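Local coordinates for protein geranyltranstransferase (Roseobacter denitrificans, PDB 4LLS) that probably condenses isopentenyl diphosphate with an allylic prenyl diphosphate such as farnesyl diphosphate, using divalent metal ions, to make longer isoprenoid diphosphates, at residues Leu65-Ile79 with Leu204-Ala218. Residues are numbered along the deposited sequence; the frame is centred on the assembly and turned at random.
With IPE (3-methylbut-3-enyl trihydrogen diphosphate), chain C.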
ATOM      1  N   LEU A  65      -7.355 -17.974   5.229  1.00 11.58           N
ATOM      2  CA  LEU A  65      -8.666 -17.695   5.758  1.00 11.59           C
ATOM      3  C   LEU A  65      -9.327 -16.520   5.019  1.00 11.06           C
ATOM      4  O   LEU A  65     -10.520 -16.563   4.687  1.00 11.81           O
ATOM      5  CB  LEU A  65      -8.602 -17.380   7.251  1.00 13.08           C
ATOM      6  CG  LEU A  65      -9.856 -16.857   7.941  1.00 15.77           C
ATOM      7  CD1 LEU A  65     -10.967 -17.895   7.942  1.00 17.49           C
ATOM      8  CD2 LEU A  65      -9.568 -16.391   9.365  1.00 18.70           C
ATOM      9  N   ARG A  66      -8.598 -15.427   4.837  1.00 10.83           N
ATOM     10  CA  ARG A  66      -9.198 -14.218   4.306  1.00 10.07           C
ATOM     11  C   ARG A  66      -9.535 -14.417   2.819  1.00 10.55           C
ATOM     12  O   ARG A  66     -10.639 -14.123   2.385  1.00  9.61           O
ATOM     13  CB  ARG A  66      -8.249 -13.030   4.501  1.00 10.73           C
ATOM     14  CG  ARG A  66      -8.156 -12.646   5.959  1.00 10.26           C
ATOM     15  CD  ARG A  66      -6.922 -11.810   6.275  1.00 10.95           C
ATOM     16  NE  ARG A  66      -6.699 -11.684   7.723  1.00 10.99           N
ATOM     17  CZ  ARG A  66      -6.130 -12.615   8.491  1.00 12.00           C
ATOM     18  NH1 ARG A  66      -5.984 -12.370   9.794  1.00 12.89           N
ATOM     19  NH2 ARG A  66      -5.734 -13.767   7.995  1.00 12.41           N
ATOM     20  N   GLY A  67      -8.620 -14.977   2.051  1.00 11.37           N
ATOM     21  CA  GLY A  67      -8.969 -15.312   0.679  1.00 11.97           C
ATOM     22  C   GLY A  67     -10.093 -16.315   0.519  1.00 10.61           C
ATOM     23  O   GLY A  67     -11.002 -16.173  -0.333  1.00 11.27           O
ATOM     24  N   PHE A  68     -10.132 -17.265   1.443  1.00 11.83           N
ATOM     25  CA  PHE A  68     -11.237 -18.233   1.467  1.00 11.57           C
ATOM     26  C   PHE A  68     -12.562 -17.563   1.743  1.00 11.34           C
ATOM     27  O   PHE A  68     -13.597 -17.895   1.119  1.00 12.72           O
ATOM     28  CB  PHE A  68     -10.954 -19.334   2.509  1.00 13.83           C
ATOM     29  CG  PHE A  68     -12.021 -20.360   2.638  1.00 14.89           C
ATOM     30  CD1 PHE A  68     -12.749 -20.467   3.814  1.00 19.09           C
ATOM     31  CD2 PHE A  68     -12.195 -21.314   1.649  1.00 16.23           C
ATOM     32  CE1 PHE A  68     -13.687 -21.489   3.969  1.00 20.79           C
ATOM     33  CE2 PHE A  68     -13.101 -22.350   1.816  1.00 21.11           C
ATOM     34  CZ  PHE A  68     -13.815 -22.439   2.979  1.00 20.10           C
ATOM     35  N   LEU A  69     -12.599 -16.630   2.685  1.00 10.93           N
ATOM     36  CA  LEU A  69     -13.817 -15.887   2.939  1.00 11.08           C
ATOM     37  C   LEU A  69     -14.334 -15.179   1.697  1.00 11.54           C
ATOM     38  O   LEU A  69     -15.534 -15.113   1.446  1.00 11.52           O
ATOM     39  CB  LEU A  69     -13.649 -14.905   4.105  1.00 11.14           C
ATOM     40  CG  LEU A  69     -13.585 -15.564   5.481  1.00 12.89           C
ATOM     41  CD1 LEU A  69     -13.126 -14.580   6.528  1.00 12.97           C
ATOM     42  CD2 LEU A  69     -14.942 -16.142   5.884  1.00 13.47           C
ATOM     43  N   VAL A  70     -13.413 -14.589   0.936  1.00 10.60           N
ATOM     44  CA  VAL A  70     -13.813 -13.915  -0.295  1.00 11.00           C
ATOM     45  C   VAL A  70     -14.430 -14.912  -1.261  1.00 11.21           C
ATOM     46  O   VAL A  70     -15.530 -14.700  -1.774  1.00 11.83           O
ATOM     47  CB  VAL A  70     -12.629 -13.200  -0.981  1.00 10.14           C
ATOM     48  CG1 VAL A  70     -13.000 -12.685  -2.359  1.00 11.75           C
ATOM     49  CG2 VAL A  70     -12.116 -12.071  -0.112  1.00 10.88           C
ATOM     50  N   LEU A  71     -13.748 -16.014  -1.467  1.00 11.95           N
ATOM     51  CA  LEU A  71     -14.227 -17.027  -2.433  1.00 12.45           C
ATOM     52  C   LEU A  71     -15.559 -17.611  -1.990  1.00 12.39           C
ATOM     53  O   LEU A  71     -16.448 -17.839  -2.805  1.00 12.73           O
ATOM     54  CB  LEU A  71     -13.208 -18.133  -2.608  1.00 11.69           C
ATOM     55  CG  LEU A  71     -11.897 -17.702  -3.256  1.00 12.91           C
ATOM     56  CD1 LEU A  71     -10.896 -18.824  -3.345  1.00 15.80           C
ATOM     57  CD2 LEU A  71     -12.145 -17.144  -4.633  1.00 15.32           C
ATOM     58  N   GLU A  72     -15.714 -17.858  -0.710  1.00 11.83           N
ATOM     59  CA  GLU A  72     -16.934 -18.518  -0.239  1.00 12.91           C
ATOM     60  C   GLU A  72     -18.109 -17.574  -0.120  1.00 13.91           C
ATOM     61  O   GLU A  72     -19.249 -17.964  -0.356  1.00 14.02           O
ATOM     62  CB  GLU A  72     -16.661 -19.280   1.062  1.00 13.98           C
ATOM     63  CG  GLU A  72     -15.788 -20.476   0.868  1.00 16.69           C
ATOM     64  CD  GLU A  72     -16.351 -21.464  -0.146  1.00 18.11           C
ATOM     65  OE1 GLU A  72     -15.578 -21.940  -0.998  1.00 21.38           O
ATOM     66  OE2 GLU A  72     -17.577 -21.690  -0.122  1.00 18.75           O
ATOM     67  N   THR A  73     -17.891 -16.318   0.249  1.00 11.56           N
ATOM     68  CA  THR A  73     -18.981 -15.363   0.199  1.00 11.63           C
ATOM     69  C   THR A  73     -19.353 -15.025  -1.246  1.00 13.92           C
ATOM     70  O   THR A  73     -20.519 -14.758  -1.528  1.00 14.00           O
ATOM     71  CB  THR A  73     -18.686 -14.117   1.046  1.00 12.36           C
ATOM     72  OG1 THR A  73     -17.565 -13.391   0.512  1.00 11.65           O
ATOM     73  CG2 THR A  73     -18.478 -14.491   2.519  1.00 12.24           C
ATOM     74  N   ALA A  74     -18.397 -15.051  -2.160  1.00 13.10           N
ATOM     75  CA  ALA A  74     -18.732 -14.903  -3.592  1.00 14.10           C
ATOM     76  C   ALA A  74     -19.616 -16.066  -4.057  1.00 15.25           C
ATOM     77  O   ALA A  74     -20.652 -15.846  -4.715  1.00 15.03           O
ATOM     78  CB  ALA A  74     -17.471 -14.829  -4.410  1.00 13.75           C
ATOM     79  N   ARG A  75     -19.246 -17.266  -3.647  1.00 13.38           N
ATOM     80  CA  ARG A  75     -20.044 -18.486  -3.986  1.00 13.81           C
ATOM     81  C   ARG A  75     -21.459 -18.329  -3.470  1.00 15.82           C
ATOM     82  O   ARG A  75     -22.459 -18.586  -4.181  1.00 18.06           O
ATOM     83  CB  ARG A  75     -19.389 -19.743  -3.433  1.00 16.02           C
ATOM     84  CG  ARG A  75     -20.113 -21.017  -3.901  1.00 15.53           C
ATOM     85  CD  ARG A  75     -19.770 -22.236  -3.043  1.00 17.79           C
ATOM     86  NE  ARG A  75     -18.347 -22.424  -2.877  1.00 19.71           N
ATOM     87  CZ  ARG A  75     -17.574 -23.064  -3.743  1.00 20.88           C
ATOM     88  NH1 ARG A  75     -18.082 -23.501  -4.895  1.00 27.07           N
ATOM     89  NH2 ARG A  75     -16.277 -23.195  -3.514  1.00 23.93           N
ATOM     90  N   LEU A  76     -21.586 -17.820  -2.256  1.00 13.78           N
ATOM     91  CA  LEU A  76     -22.871 -17.610  -1.603  1.00 14.48           C
ATOM     92  C   LEU A  76     -23.757 -16.683  -2.438  1.00 18.13           C
ATOM     93  O   LEU A  76     -25.000 -16.804  -2.432  1.00 17.52           O
ATOM     94  CB  LEU A  76     -22.637 -17.045  -0.201  1.00 16.43           C
ATOM     95  CG  LEU A  76     -23.826 -16.772   0.669  1.00 19.83           C
ATOM     96  CD1 LEU A  76     -24.592 -18.047   0.990  1.00 22.82           C
ATOM     97  CD2 LEU A  76     -23.352 -16.107   1.961  1.00 20.17           C
ATOM     98  N   HIS A  77     -23.111 -15.743  -3.133  1.00 15.68           N
ATOM     99  CA  HIS A  77     -23.821 -14.727  -3.909  1.00 19.26           C
ATOM    100  C   HIS A  77     -23.751 -15.035  -5.414  1.00 17.33           C
ATOM    101  O   HIS A  77     -24.080 -14.163  -6.226  1.00 19.80           O
ATOM    102  CB  HIS A  77     -23.245 -13.353  -3.591  1.00 19.93           C
ATOM    103  CG  HIS A  77     -23.804 -12.761  -2.350  1.00 18.54           C
ATOM    104  ND1 HIS A  77     -23.227 -12.920  -1.107  1.00 20.39           N
ATOM    105  CD2 HIS A  77     -24.942 -12.071  -2.144  1.00 17.06           C
ATOM    106  CE1 HIS A  77     -24.010 -12.390  -0.189  1.00 17.85           C
ATOM    107  NE2 HIS A  77     -25.000 -11.774  -0.807  1.00 23.90           N
ATOM    108  N   ASP A  78     -23.477 -16.283  -5.752  1.00 18.17           N
ATOM    109  CA  ASP A  78     -23.417 -16.773  -7.145  1.00 19.05           C
ATOM    110  C   ASP A  78     -22.484 -15.958  -8.060  1.00 21.39           C
ATOM    111  O   ASP A  78     -22.755 -15.729  -9.260  1.00 22.68           O
ATOM    112  CB  ASP A  78     -24.829 -16.812  -7.770  1.00 21.27           C
ATOM    113  CG  ASP A  78     -25.778 -17.717  -7.010  1.00 25.86           C
ATOM    114  OD1 ASP A  78     -25.344 -18.781  -6.527  1.00 28.30           O
ATOM    115  OD2 ASP A  78     -26.951 -17.322  -6.872  1.00 32.00           O
ATOM    116  N   ILE A  79     -21.372 -15.512  -7.494  1.00 15.76           N
ATOM    117  CA  ILE A  79     -20.330 -14.823  -8.254  1.00 16.56           C
ATOM    118  C   ILE A  79     -19.277 -15.844  -8.697  1.00 16.92           C
ATOM    119  O   ILE A  79     -18.851 -16.659  -7.906  1.00 21.40           O
ATOM    120  CB  ILE A  79     -19.649 -13.748  -7.387  1.00 14.83           C
ATOM    121  CG1 ILE A  79     -20.620 -12.637  -7.048  1.00 16.52           C
ATOM    122  CG2 ILE A  79     -18.390 -13.208  -8.055  1.00 16.35           C
ATOM    123  CD1 ILE A  79     -21.040 -11.782  -8.239  1.00 21.46           C
ATOM    124  N   LEU A 204      -9.682  -6.430   8.210  1.00 11.98           N
ATOM    125  CA  LEU A 204      -9.454  -7.192   6.982  1.00 11.23           C
ATOM    126  C   LEU A 204     -10.374  -8.377   6.948  1.00 11.94           C
ATOM    127  O   LEU A 204     -10.741  -8.823   5.871  1.00 11.59           O
ATOM    128  CB  LEU A 204      -8.018  -7.697   6.846  1.00 11.83           C
ATOM    129  CG  LEU A 204      -6.905  -6.673   6.767  1.00 15.02           C
ATOM    130  CD1 LEU A 204      -5.628  -7.360   6.299  1.00 14.88           C
ATOM    131  CD2 LEU A 204      -7.307  -5.487   5.889  1.00 13.88           C
ATOM    132  N   ILE A 205     -10.701  -8.977   8.088  1.00 10.82           N
ATOM    133  CA  ILE A 205     -11.623 -10.150   8.075  1.00 11.92           C
ATOM    134  C   ILE A 205     -13.010  -9.657   7.672  1.00 12.32           C
ATOM    135  O   ILE A 205     -13.719 -10.312   6.885  1.00 12.04           O
ATOM    136  CB  ILE A 205     -11.601 -10.873   9.452  1.00 13.18           C
ATOM    137  CG1 ILE A 205     -10.316 -11.643   9.578  1.00 14.58           C
ATOM    138  CG2 ILE A 205     -12.803 -11.799   9.570  1.00 13.39           C
ATOM    139  CD1 ILE A 205     -10.032 -12.209  10.947  1.00 14.96           C
ATOM    140  N   GLY A 206     -13.386  -8.488   8.126  1.00 11.07           N
ATOM    141  CA  GLY A 206     -14.639  -7.854   7.702  1.00 12.12           C
ATOM    142  C   GLY A 206     -14.694  -7.565   6.219  1.00 11.49           C
ATOM    143  O   GLY A 206     -15.713  -7.810   5.557  1.00 12.51           O
ATOM    144  N   TRP A 207     -13.611  -7.059   5.653  1.00 11.73           N
ATOM    145  CA  TRP A 207     -13.551  -6.806   4.217  1.00 11.54           C
ATOM    146  C   TRP A 207     -13.708  -8.114   3.467  1.00 10.99           C
ATOM    147  O   TRP A 207     -14.443  -8.197   2.494  1.00 11.76           O
ATOM    148  CB  TRP A 207     -12.245  -6.113   3.847  1.00 11.43           C
ATOM    149  CG  TRP A 207     -12.201  -5.617   2.420  1.00 10.13           C
ATOM    150  CD1 TRP A 207     -12.664  -4.402   1.969  1.00 11.09           C
ATOM    151  CD2 TRP A 207     -11.857  -6.365   1.237  1.00  9.78           C
ATOM    152  NE1 TRP A 207     -12.517  -4.312   0.614  1.00 11.17           N
ATOM    153  CE2 TRP A 207     -12.086  -5.505   0.128  1.00 10.08           C
ATOM    154  CE3 TRP A 207     -11.433  -7.663   0.994  1.00 10.20           C
ATOM    155  CZ2 TRP A 207     -11.778  -5.884  -1.171  1.00 10.05           C
ATOM    156  CZ3 TRP A 207     -11.151  -8.052  -0.297  1.00 10.40           C
ATOM    157  CH2 TRP A 207     -11.324  -7.165  -1.371  1.00 11.06           C
ATOM    158  N   SER A 208     -13.032  -9.153   3.927  1.00 11.24           N
ATOM    159  CA  SER A 208     -13.062 -10.439   3.254  1.00 11.36           C
ATOM    160  C   SER A 208     -14.461 -11.038   3.225  1.00 11.71           C
ATOM    161  O   SER A 208     -14.910 -11.551   2.184  1.00 12.34           O
ATOM    162  CB  SER A 208     -12.131 -11.409   3.954  1.00 11.75           C
ATOM    163  OG  SER A 208     -10.795 -10.954   3.978  1.00 13.26           O
ATOM    164  N   ALA A 209     -15.152 -10.984   4.355  1.00 10.57           N
ATOM    165  CA  ALA A 209     -16.492 -11.582   4.419  1.00 12.83           C
ATOM    166  C   ALA A 209     -17.514 -10.758   3.663  1.00 12.86           C
ATOM    167  O   ALA A 209     -18.453 -11.331   3.076  1.00 16.31           O
ATOM    168  CB  ALA A 209     -16.922 -11.796   5.828  1.00 12.96           C
ATOM    169  N   GLN A 210     -17.340  -9.453   3.607  1.00 11.48           N
ATOM    170  CA  GLN A 210     -18.290  -8.620   2.899  1.00 12.85           C
ATOM    171  C   GLN A 210     -18.051  -8.683   1.409  1.00 13.42           C
ATOM    172  O   GLN A 210     -18.913  -8.237   0.653  1.00 12.19           O
ATOM    173  CB  GLN A 210     -18.233  -7.173   3.377  1.00 12.24           C
ATOM    174  CG  GLN A 210     -18.778  -7.018   4.775  1.00 14.76           C
ATOM    175  CD  GLN A 210     -18.796  -5.580   5.236  1.00 19.75           C
ATOM    176  OE1 GLN A 210     -19.658  -4.785   4.846  1.00 22.31           O
ATOM    177  NE2 GLN A 210     -17.771  -5.205   5.948  1.00 18.84           N
ATOM    178  N   ALA A 211     -16.882  -9.152   0.969  1.00 12.10           N
ATOM    179  CA  ALA A 211     -16.514  -9.092  -0.441  1.00 12.73           C
ATOM    180  C   ALA A 211     -17.521  -9.750  -1.366  1.00 14.03           C
ATOM    181  O   ALA A 211     -17.847  -9.204  -2.401  1.00 13.06           O
ATOM    182  CB  ALA A 211     -15.132  -9.678  -0.680  1.00 12.81           C
ATOM    183  N   GLY A 212     -18.029 -10.915  -0.992  1.00 13.33           N
ATOM    184  CA  GLY A 212     -18.962 -11.607  -1.887  1.00 13.99           C
ATOM    185  C   GLY A 212     -20.221 -10.802  -2.102  1.00 14.81           C
ATOM    186  O   GLY A 212     -20.753 -10.756  -3.228  1.00 14.66           O
ATOM    187  N   ALA A 213     -20.715 -10.155  -1.051  1.00 14.20           N
ATOM    188  CA  ALA A 213     -21.881  -9.325  -1.185  1.00 13.36           C
ATOM    189  C   ALA A 213     -21.539  -8.098  -2.028  1.00 15.72           C
ATOM    190  O   ALA A 213     -22.328  -7.712  -2.910  1.00 15.71           O
ATOM    191  CB  ALA A 213     -22.425  -8.942   0.174  1.00 15.17           C
ATOM    192  N   ARG A 214     -20.409  -7.457  -1.758  1.00 13.96           N
ATOM    193  CA  ARG A 214     -20.029  -6.305  -2.555  1.00 15.17           C
ATOM    194  C   ARG A 214     -19.904  -6.658  -4.045  1.00 15.37           C
ATOM    195  O   ARG A 214     -20.355  -5.908  -4.927  1.00 15.49           O
ATOM    196  CB  ARG A 214     -18.746  -5.695  -2.001  1.00 14.83           C
ATOM    197  CG  ARG A 214     -18.957  -4.942  -0.713  1.00 15.85           C
ATOM    198  CD  ARG A 214     -17.690  -4.243  -0.264  1.00 16.67           C
ATOM    199  NE  ARG A 214     -17.910  -3.397   0.912  1.00 19.46           N
ATOM    200  CZ  ARG A 214     -17.224  -3.437   2.044  1.00 15.81           C
ATOM    201  NH1 ARG A 214     -16.210  -4.273   2.202  1.00 16.03           N
ATOM    202  NH2 ARG A 214     -17.517  -2.576   3.015  1.00 19.29           N
ATOM    203  N   LEU A 215     -19.346  -7.811  -4.364  1.00 14.54           N
ATOM    204  CA  LEU A 215     -19.178  -8.260  -5.738  1.00 13.16           C
ATOM    205  C   LEU A 215     -20.541  -8.415  -6.429  1.00 15.49           C
ATOM    206  O   LEU A 215     -20.637  -8.215  -7.634  1.00 17.91           O
ATOM    207  CB  LEU A 215     -18.429  -9.576  -5.803  1.00 14.68           C
ATOM    208  CG  LEU A 215     -16.926  -9.442  -5.472  1.00 13.63           C
ATOM    209  CD1 LEU A 215     -16.290 -10.787  -5.203  1.00 15.51           C
ATOM    210  CD2 LEU A 215     -16.213  -8.795  -6.636  1.00 15.81           C
ATOM    211  N   ALA A 216     -21.558  -8.724  -5.645  1.00 15.98           N
ATOM    212  CA  ALA A 216     -22.903  -8.955  -6.206  1.00 14.88           C
ATOM    213  C   ALA A 216     -23.803  -7.738  -6.032  1.00 18.81           C
ATOM    214  O   ALA A 216     -24.998  -7.800  -6.301  1.00 19.21           O
ATOM    215  CB  ALA A 216     -23.529 -10.189  -5.560  1.00 15.93           C
ATOM    216  N   GLN A 217     -23.248  -6.629  -5.551  1.00 18.57           N
ATOM    217  CA  GLN A 217     -24.002  -5.403  -5.311  1.00 18.92           C
ATOM    218  C   GLN A 217     -25.201  -5.714  -4.401  1.00 22.53           C
ATOM    219  O   GLN A 217     -26.326  -5.242  -4.633  1.00 22.65           O
ATOM    220  CB  GLN A 217     -24.448  -4.786  -6.666  1.00 25.02           C
ATOM    221  CG  GLN A 217     -23.279  -4.483  -7.625  1.00 29.13           C
ATOM    222  CD  GLN A 217     -23.714  -4.207  -9.068  1.00 28.28           C
ATOM    223  OE1 GLN A 217     -23.516  -5.019  -9.978  1.00 32.95           O
ATOM    224  NE2 GLN A 217     -24.339  -3.080  -9.258  1.00 28.35           N
ATOM    225  N   ALA A 218     -24.944  -6.537  -3.382  1.00 18.22           N
ATOM    226  CA  ALA A 218     -25.947  -7.019  -2.441  1.00 17.52           C
ATOM    227  C   ALA A 218     -25.724  -6.461  -1.048  1.00 16.95           C
ATOM    228  O   ALA A 218     -24.670  -5.912  -0.777  1.00 18.69           O
ATOM    229  CB  ALA A 218     -25.922  -8.531  -2.384  1.00 18.90           C
TER
HETATM  230  C1  IPE C 301      -1.734 -13.951  11.563  1.00 17.45           C
HETATM  231  O1  IPE C 301      -2.871 -14.269  10.736  1.00 12.82           O
HETATM  232  C2  IPE C 301      -1.792 -12.468  11.914  1.00 17.97           C
HETATM  233  C3  IPE C 301      -3.058 -12.133  12.662  1.00 19.84           C
HETATM  234  C4  IPE C 301      -3.917 -11.222  12.208  1.00 20.26           C
HETATM  235  C5  IPE C 301      -3.289 -12.717  14.021  1.00 20.36           C
HETATM  236  PA  IPE C 301      -3.130 -15.781  10.298  1.00 12.63           P
HETATM  237  O1A IPE C 301      -3.134 -16.688  11.537  1.00 13.55           O
HETATM  238  O2A IPE C 301      -4.347 -15.772   9.489  1.00 12.59           O
HETATM  239  O3A IPE C 301      -1.887 -16.142   9.383  1.00 12.38           O
HETATM  240  PB  IPE C 301      -1.615 -17.011   8.042  1.00 12.01           P
HETATM  241  O1B IPE C 301      -0.173 -17.479   8.158  1.00 12.75           O
HETATM  242  O2B IPE C 301      -2.587 -18.157   8.031  1.00 13.16           O
HETATM  243  O3B IPE C 301      -1.899 -16.030   6.930  1.00 12.79           O
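The imidazole of His-77 lies with one face against Ala-213, whose CA sits 3.8 Å from the ring centroid and 10° off the normal, a CH-pi contact. At its edge ND1 donates to Thr-73 O, which lies in the ring plane 3.3 Å away and helps fix the ring's rotation; Ala-218 CB approaches CD2 and NE2 obliquely, and the ring of Tyr-292 meets the imidazole nearly at right angles. With an alanine here, Thr-73 O would probably lose its side-chain donor and Ala-213 and Ala-218 their imidazole cover. The Arg-66 guanidinium is met at its edge by Leu-204 CB and, in plane, by IPE O2A, to which NH2 donates almost straight at 2.9 Å; His-95, Lys-63 and Arg-114 also bind IPE.

Between these ends, helix 65-76 and the 204-215 part of helix 190-215 cross at -26°, their axes 6.9 Å apart. Gly-212 permits this closeness: a CB there would clash with Thr-73 C, and its CA-H points to Thr-73 O (CA to O 3.5 Å). Val-70 CG2 packs on Ala-211 CB at 3.9 Å, and Leu-69 CD1 meets Ile-205 CG2. Thr-73 OG1, set between backbone N and carbonyl carbon (chi1 65°), accepts from Gly-212 N at 2.9 Å, next to the kink at Ala-213.

The buried hydroxyls of Thr-73 and Ser-208 each donate to a carbonyl of their own helix, Leu-69 O and Leu-204 O. The chemistry thus implies close glycine-mediated packing within the all-helical prenyltransferase fold, with Arg-66 engaging the diphosphate at its pocket end.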